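Dihydroorotase (Agrobacterium tumefaciens, PDB 2OGJ) hydrolyses acetyl-(R)-mandelate in vitro as a deacetylating esterase, a zinc-dependent enzyme of the amidohydrolase family with a binuclear zinc centre. Local coordinates at residues G72-L76 with L304-M308; L284-I288 with A324-P329; L374-R378 with A388-Y392. One frame throughout, in Å; residues are numbered along the deposited sequence.

Overall arrangement
From the N terminus, strand 68-75 leads to the zinc ligands His77 and His79, and contact 1 closes a loop of more than two hundred residues by setting helix 304-313 against this strand. Contact 2 opens inside that loop and closes after it, joining the segment before Asp291 to residues 324-329, so the two loops cross. The two contacts touch where Leu304 packs on Val325. Contact 3 follows in series, a short loop between strand 368-382 and the chain after strand 385-388; it meets contact 1 through Ala305 and lies clear of contact 2. Together they tie the first barrel strand, helix 304-313 and the C-terminal hairpin.

Contact 1 (G72-L76 with L304-M308); sequences GWVDL and LATTM
At the first strand of the amidohydrolase TIM barrel, just before the zinc ligands His77 and His79, Trp73 and Asp75 face the start of helix 304-313. The main feature is a Met-aromatic contact between Trp73 and Met308, which is present as selenomethionine. Met308 SE stands 3.6 Å from the centroid of the six-membered ring of Trp73, only 7° off its normal, so the selenium lies over the benzene half of the indole. A bend at the last torsion of Met308 (chi3 71°) keeps the methyl above the same face, and Met308 CE makes a CH-pi contact, 3.9 Å from the centroid of the same Trp73 ring. Ala305 adds its methyl obliquely, with Ala305 CB 4.0 Å from Trp73 CZ3.

Leu304 fills the angle between the two strand side chains by dividing its branches. Its CD2 packs 3.9 Å from Trp73 CB, while its CD1 lies 4.0 Å from Asp75 CG, alongside the carboxylate. The carboxylate itself is engaged elsewhere: Asp75 OD1 is hydrogen-bonded to Thr290 OG1 and Asp75 OD2 to the backbone N of His77. This links the buried acid to the zinc ligand His77 and to the residue preceding the ligand Asp291. No hydrogen bond joins strand and helix directly; the interface is made of apolar and selenium-aromatic contacts.

The local axes of 73-75 and 304-308 run nearly at right angles, 93° apart, and approach to 10.7 Å. Around them, Trp73 meets the ring of Phe352 and touches Pro377 of strand 368-382, Met308 reaches Phe375 of the same strand, and Leu304 rests on Val100 of the adjoining strand 100-106.

Contact 2 (L284-I288 with A324-P329); sequences LPFSI and AVTRNP
Phe286 and Asn328 lie almost flat on one another: the phenyl ring and the side-chain amide have planes 15° apart and are stacked. The stem of the asparagine covers the ring: Asn328 CB sits over one face, displaced toward its rim, 3.6 Å from the centroid of Phe286. Phe286 leaves the backbone with CG opposite its own N (chi1 180°), which swings the ring out to the start of helix 327-332, although its CB does not point there.

Two residues further on, the contact changes from aromatic to backbone. Ile288 N donates to Ala324 O at 2.6 Å, a nearly straight bond (168°) that arrives in the carbonyl plane. The methyl of Ala324 lies beside it, 3.7 Å from Ile288 CG1, while Val325 CG2 packs 3.9 Å from Ile288 O. Ser287 contributes its CB, 4.1 Å from Pro329 CB; its hydroxyl is directed elsewhere, to Asp262 OD1.

Ala324 is where the chain leaves helix 318-323, and Val325 is bonded through its backbone to Val74 of strand 68-75. Ser287, for its part, forms backbone bonds with Leu261 and Ile263. The arrangement is consistent with the place where an amidohydrolase TIM barrel closes, 284-288 standing at the position of the last strand before the zinc ligand Asp291, with 324-325 bridging it to strand 68-75.

Contact 3 (L374-R378 with A388-Y392); sequences LFEPR and AASRY
Pro377 and Ala389 form the snug part of this contact, with Pro377 CB 3.8 Å from Ala389 CB. Beside them is the one backbone hydrogen bond between the two segments, from Ala389 N to Arg378 O (2.6 Å); the donor rises 49° out of the carbonyl plane, above it instead of along a lone pair. Arg391 extends the apolar side by laying its aliphatic stem across the proline at about a right angle, Arg391 CG being 4.0 Å from Pro377 CD.

Further along, the backbones part and the Arg391 side chain fills the gap between them. It bends at chi3 (49°), and its CD passes 3.4 Å from Phe375 O before the guanidinium reaches Glu376. The salt bridge there carries a long, weak hydrogen bond, Arg391 NH1 to Glu376 OE2, 3.4 Å; the oxygen lies at the guanidinium edge, but the carboxylate is turned 48° out of the guanidinium plane. The other oxygen, Glu376 OE1, lies by the methylene, 3.3 Å from Arg391 CD. The loose side is at Ala388 and Ser390, which point away toward solvent, Ser390 OG donating to Arg391 O within its own segment. Arg378 also turns from segment 388-392, its NE in a salt bridge with Asp353 of strand 348-362.

The segments run nearly antiparallel, and the nearest CA atoms separate from 4.6 Å between Arg378 and Ala389 to 6.3 Å between Glu376 and Arg391. This is the splayed open end of a beta-hairpin, strand 368-382 with 385-388, whose departing chain is held by side chains once the strand pairing stops.

Contact 1 (G72-L76 with L304-M308)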
# COMPACT_ATOMS: atom_id res chain seq x y z
N GLY A 72 10.85 -39.08 26.47
CA GLY A 72 10.57 -37.70 26.78
C GLY A 72 9.51 -37.05 25.91
O GLY A 72 9.55 -37.16 24.69
N TRP A 73 8.55 -36.38 26.54
CA TRP A 73 7.48 -35.71 25.83
C TRP A 73 8.03 -34.66 24.87
O TRP A 73 9.00 -33.97 25.19
CB TRP A 73 6.53 -35.04 26.81
CG TRP A 73 5.72 -35.99 27.61
CD1 TRP A 73 5.57 -37.34 27.40
CD2 TRP A 73 4.89 -35.66 28.73
NE1 TRP A 73 4.68 -37.86 28.31
CE2 TRP A 73 4.25 -36.86 29.14
CE3 TRP A 73 4.62 -34.47 29.42
CZ2 TRP A 73 3.36 -36.89 30.22
CZ3 TRP A 73 3.74 -34.50 30.49
CH2 TRP A 73 3.11 -35.71 30.88
N VAL A 74 7.39 -34.57 23.70
CA VAL A 74 7.76 -33.62 22.65
C VAL A 74 6.62 -32.62 22.41
O VAL A 74 5.54 -33.00 21.95
CB VAL A 74 8.00 -34.36 21.30
CG1 VAL A 74 8.39 -33.36 20.24
CG2 VAL A 74 9.09 -35.43 21.46
N ASP A 75 6.83 -31.34 22.73
CA ASP A 75 5.80 -30.33 22.48
C ASP A 75 6.23 -29.65 21.19
O ASP A 75 7.17 -28.86 21.16
CB ASP A 75 5.71 -29.31 23.62
CG ASP A 75 4.54 -28.34 23.45
OD1 ASP A 75 4.19 -27.63 24.41
OD2 ASP A 75 3.97 -28.29 22.34
N LEU A 76 5.54 -30.02 20.12
CA LEU A 76 5.80 -29.54 18.77
C LEU A 76 5.47 -28.07 18.52
O LEU A 76 5.76 -27.54 17.44
CB LEU A 76 4.99 -30.40 17.80
CG LEU A 76 5.12 -30.17 16.31
CD1 LEU A 76 6.48 -30.68 15.83
CD2 LEU A 76 3.99 -30.88 15.60
N LEU A 304 1.69 -28.82 28.74
CA LEU A 304 1.39 -29.96 27.89
C LEU A 304 0.54 -31.02 28.60
O LEU A 304 -0.40 -31.58 28.00
CB LEU A 304 2.70 -30.60 27.41
CG LEU A 304 2.54 -31.61 26.29
CD1 LEU A 304 1.96 -30.87 25.08
CD2 LEU A 304 3.87 -32.28 25.95
N ALA A 305 0.85 -31.29 29.86
CA ALA A 305 0.11 -32.29 30.63
C ALA A 305 -1.38 -31.95 30.70
O ALA A 305 -2.23 -32.81 30.49
CB ALA A 305 0.70 -32.41 32.05
N THR A 306 -1.70 -30.68 30.97
CA THR A 306 -3.10 -30.28 31.03
C THR A 306 -3.76 -30.44 29.65
O THR A 306 -4.92 -30.84 29.54
CB THR A 306 -3.24 -28.80 31.48
OG1 THR A 306 -2.63 -28.61 32.76
CG2 THR A 306 -4.72 -28.40 31.56
N THR A 307 -2.99 -30.15 28.60
CA THR A 307 -3.49 -30.24 27.23
C THR A 307 -3.73 -31.71 26.91
O THR A 307 -4.71 -32.04 26.21
CB THR A 307 -2.45 -29.61 26.23
OG1 THR A 307 -2.30 -28.22 26.52
CG2 THR A 307 -2.90 -29.77 24.77
N MSE A 308 -2.86 -32.59 27.40
CA MSE A 308 -3.02 -34.03 27.17
C MSE A 308 -4.28 -34.49 27.91
O MSE A 308 -5.00 -35.36 27.44
CB MSE A 308 -1.81 -34.80 27.69
CG MSE A 308 -0.48 -34.47 27.00
SE MSE A 308 1.01 -35.04 27.89
CE MSE A 308 0.91 -36.73 27.65

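Contact 2 (L284-I288 with A324-P329)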
# COMPACT_ATOMS: atom_id res chain seq x y z
N LEU A 284 -8.82 -38.03 14.91
CA LEU A 284 -7.93 -37.74 16.02
C LEU A 284 -6.82 -36.78 15.61
O LEU A 284 -6.46 -36.68 14.43
CB LEU A 284 -7.28 -39.02 16.53
CG LEU A 284 -7.93 -39.72 17.71
CD1 LEU A 284 -9.41 -39.92 17.45
CD2 LEU A 284 -7.22 -41.02 17.94
N PRO A 285 -6.29 -36.02 16.57
CA PRO A 285 -5.22 -35.12 16.16
C PRO A 285 -3.95 -35.98 16.07
O PRO A 285 -3.79 -36.94 16.82
CB PRO A 285 -5.19 -34.09 17.29
CG PRO A 285 -5.64 -34.87 18.48
CD PRO A 285 -6.79 -35.68 17.92
N PHE A 286 -3.08 -35.65 15.13
CA PHE A 286 -1.83 -36.39 14.95
C PHE A 286 -0.89 -36.15 16.13
O PHE A 286 -0.19 -37.06 16.59
CB PHE A 286 -1.14 -35.97 13.65
CG PHE A 286 0.15 -36.69 13.41
CD1 PHE A 286 0.16 -37.98 12.87
CD2 PHE A 286 1.37 -36.08 13.71
CE1 PHE A 286 1.35 -38.66 12.63
CE2 PHE A 286 2.57 -36.75 13.48
CZ PHE A 286 2.56 -38.05 12.93
N SER A 287 -0.86 -34.91 16.60
CA SER A 287 -0.01 -34.53 17.71
C SER A 287 -0.76 -33.54 18.57
O SER A 287 -1.63 -32.81 18.09
CB SER A 287 1.30 -33.89 17.21
OG SER A 287 1.07 -32.68 16.50
N ILE A 288 -0.43 -33.56 19.86
CA ILE A 288 -1.02 -32.66 20.84
C ILE A 288 0.06 -31.66 21.23
O ILE A 288 1.15 -32.05 21.66
CB ILE A 288 -1.47 -33.44 22.10
CG1 ILE A 288 -2.48 -34.51 21.69
CG2 ILE A 288 -2.04 -32.49 23.15
CD1 ILE A 288 -3.06 -35.25 22.87
N ALA A 324 0.68 -39.07 20.62
CA ALA A 324 0.52 -37.76 20.00
C ALA A 324 1.34 -36.72 20.77
O ALA A 324 1.11 -35.52 20.68
CB ALA A 324 -0.93 -37.36 20.01
N VAL A 325 2.32 -37.21 21.53
CA VAL A 325 3.14 -36.33 22.34
C VAL A 325 4.56 -36.89 22.39
O VAL A 325 5.44 -36.35 23.04
CB VAL A 325 2.49 -36.20 23.74
CG1 VAL A 325 3.18 -37.05 24.75
CG2 VAL A 325 2.44 -34.75 24.15
N THR A 326 4.77 -37.97 21.65
CA THR A 326 6.09 -38.59 21.58
C THR A 326 6.46 -39.04 20.15
O THR A 326 7.12 -38.31 19.40
CB THR A 326 6.19 -39.80 22.52
OG1 THR A 326 5.10 -40.70 22.26
CG2 THR A 326 6.14 -39.35 23.98
N ARG A 327 6.04 -40.24 19.77
CA ARG A 327 6.34 -40.80 18.46
C ARG A 327 5.88 -39.97 17.26
O ARG A 327 6.61 -39.83 16.27
CB ARG A 327 5.76 -42.21 18.38
CG ARG A 327 6.13 -43.08 19.57
CD ARG A 327 7.10 -44.17 19.18
NE ARG A 327 6.42 -45.15 18.35
CZ ARG A 327 7.05 -45.99 17.54
NH1 ARG A 327 8.38 -45.96 17.45
NH2 ARG A 327 6.35 -46.84 16.80
N ASN A 328 4.67 -39.43 17.34
CA ASN A 328 4.12 -38.65 16.23
C ASN A 328 4.77 -37.30 15.97
O ASN A 328 5.14 -37.02 14.83
CB ASN A 328 2.61 -38.48 16.40
CG ASN A 328 1.86 -39.76 16.17
OD1 ASN A 328 0.67 -39.84 16.42
ND2 ASN A 328 2.55 -40.78 15.69
N PRO A 329 4.91 -36.44 17.00
CA PRO A 329 5.54 -35.14 16.76
C PRO A 329 7.02 -35.36 16.44
O PRO A 329 7.65 -34.54 15.76
CB PRO A 329 5.31 -34.41 18.07
CG PRO A 329 5.33 -35.49 19.07
CD PRO A 329 4.50 -36.57 18.41

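Contact 3 (L374-R378 with A388-Y392)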
# COMPACT_ATOMS: atom_id res chain seq x y z
N LEU A 374 -5.85 -36.82 35.32
CA LEU A 374 -4.80 -35.89 34.98
C LEU A 374 -3.41 -36.43 34.77
O LEU A 374 -2.85 -37.14 35.62
CB LEU A 374 -4.72 -34.81 36.06
CG LEU A 374 -5.92 -33.89 36.15
CD1 LEU A 374 -5.75 -33.01 37.37
CD2 LEU A 374 -6.04 -33.07 34.87
N PHE A 375 -2.84 -36.11 33.61
CA PHE A 375 -1.48 -36.51 33.37
C PHE A 375 -0.71 -35.60 34.31
O PHE A 375 -0.96 -34.39 34.36
CB PHE A 375 -1.06 -36.25 31.92
CG PHE A 375 -1.63 -37.24 30.95
CD1 PHE A 375 -2.92 -37.07 30.44
CD2 PHE A 375 -0.89 -38.36 30.57
CE1 PHE A 375 -3.47 -38.01 29.57
CE2 PHE A 375 -1.43 -39.30 29.70
CZ PHE A 375 -2.72 -39.12 29.20
N GLU A 376 0.17 -36.20 35.10
CA GLU A 376 0.96 -35.44 36.05
C GLU A 376 2.43 -35.85 36.00
O GLU A 376 2.81 -36.90 36.53
CB GLU A 376 0.38 -35.63 37.46
CG GLU A 376 0.55 -34.41 38.33
CD GLU A 376 -0.78 -33.75 38.69
OE1 GLU A 376 -1.78 -33.99 37.98
OE2 GLU A 376 -0.83 -32.97 39.68
N PRO A 377 3.27 -35.04 35.33
CA PRO A 377 4.69 -35.35 35.22
C PRO A 377 5.41 -35.33 36.56
O PRO A 377 5.13 -34.49 37.40
CB PRO A 377 5.21 -34.29 34.24
CG PRO A 377 4.28 -33.16 34.41
CD PRO A 377 2.94 -33.84 34.55
N ARG A 378 6.32 -36.29 36.74
CA ARG A 378 7.12 -36.46 37.96
C ARG A 378 8.59 -36.16 37.72
O ARG A 378 9.19 -35.32 38.41
CB ARG A 378 6.92 -37.86 38.49
CG ARG A 378 5.94 -37.93 39.64
CD ARG A 378 4.58 -37.45 39.24
NE ARG A 378 3.56 -38.04 40.10
CZ ARG A 378 2.62 -37.37 40.76
NH1 ARG A 378 2.53 -36.05 40.66
NH2 ARG A 378 1.75 -38.02 41.51
N ALA A 388 13.12 -32.90 38.59
CA ALA A 388 11.81 -33.00 39.22
C ALA A 388 10.83 -32.18 38.41
O ALA A 388 11.00 -30.96 38.26
CB ALA A 388 11.87 -32.48 40.66
N ALA A 389 9.81 -32.86 37.89
CA ALA A 389 8.78 -32.21 37.09
C ALA A 389 7.51 -32.04 37.89
O ALA A 389 7.30 -32.72 38.91
CB ALA A 389 8.49 -33.04 35.82
N SER A 390 6.67 -31.13 37.43
CA SER A 390 5.39 -30.81 38.07
C SER A 390 4.53 -29.92 37.16
O SER A 390 5.06 -29.15 36.34
CB SER A 390 5.65 -30.10 39.40
OG SER A 390 4.49 -29.46 39.88
N ARG A 391 3.21 -30.05 37.29
CA ARG A 391 2.30 -29.25 36.49
C ARG A 391 2.44 -27.79 36.89
O ARG A 391 2.84 -27.50 38.01
CB ARG A 391 0.85 -29.71 36.69
CG ARG A 391 0.50 -30.92 35.85
CD ARG A 391 -0.93 -31.42 36.08
NE ARG A 391 -1.89 -30.33 36.00
CZ ARG A 391 -2.44 -29.74 37.07
NH1 ARG A 391 -2.12 -30.15 38.29
NH2 ARG A 391 -3.30 -28.74 36.90
N TYR A 392 2.11 -26.91 35.95
CA TYR A 392 2.17 -25.46 36.11
C TYR A 392 1.06 -24.99 37.03
O TYR A 392 -0.10 -25.39 36.90
CB TYR A 392 2.03 -24.77 34.74
CG TYR A 392 1.80 -23.27 34.81
CD1 TYR A 392 2.87 -22.38 34.98
CD2 TYR A 392 0.50 -22.73 34.77
CE1 TYR A 392 2.65 -21.00 35.10
CE2 TYR A 392 0.27 -21.35 34.89
CZ TYR A 392 1.35 -20.50 35.07
OH TYR A 392 1.13 -19.15 35.26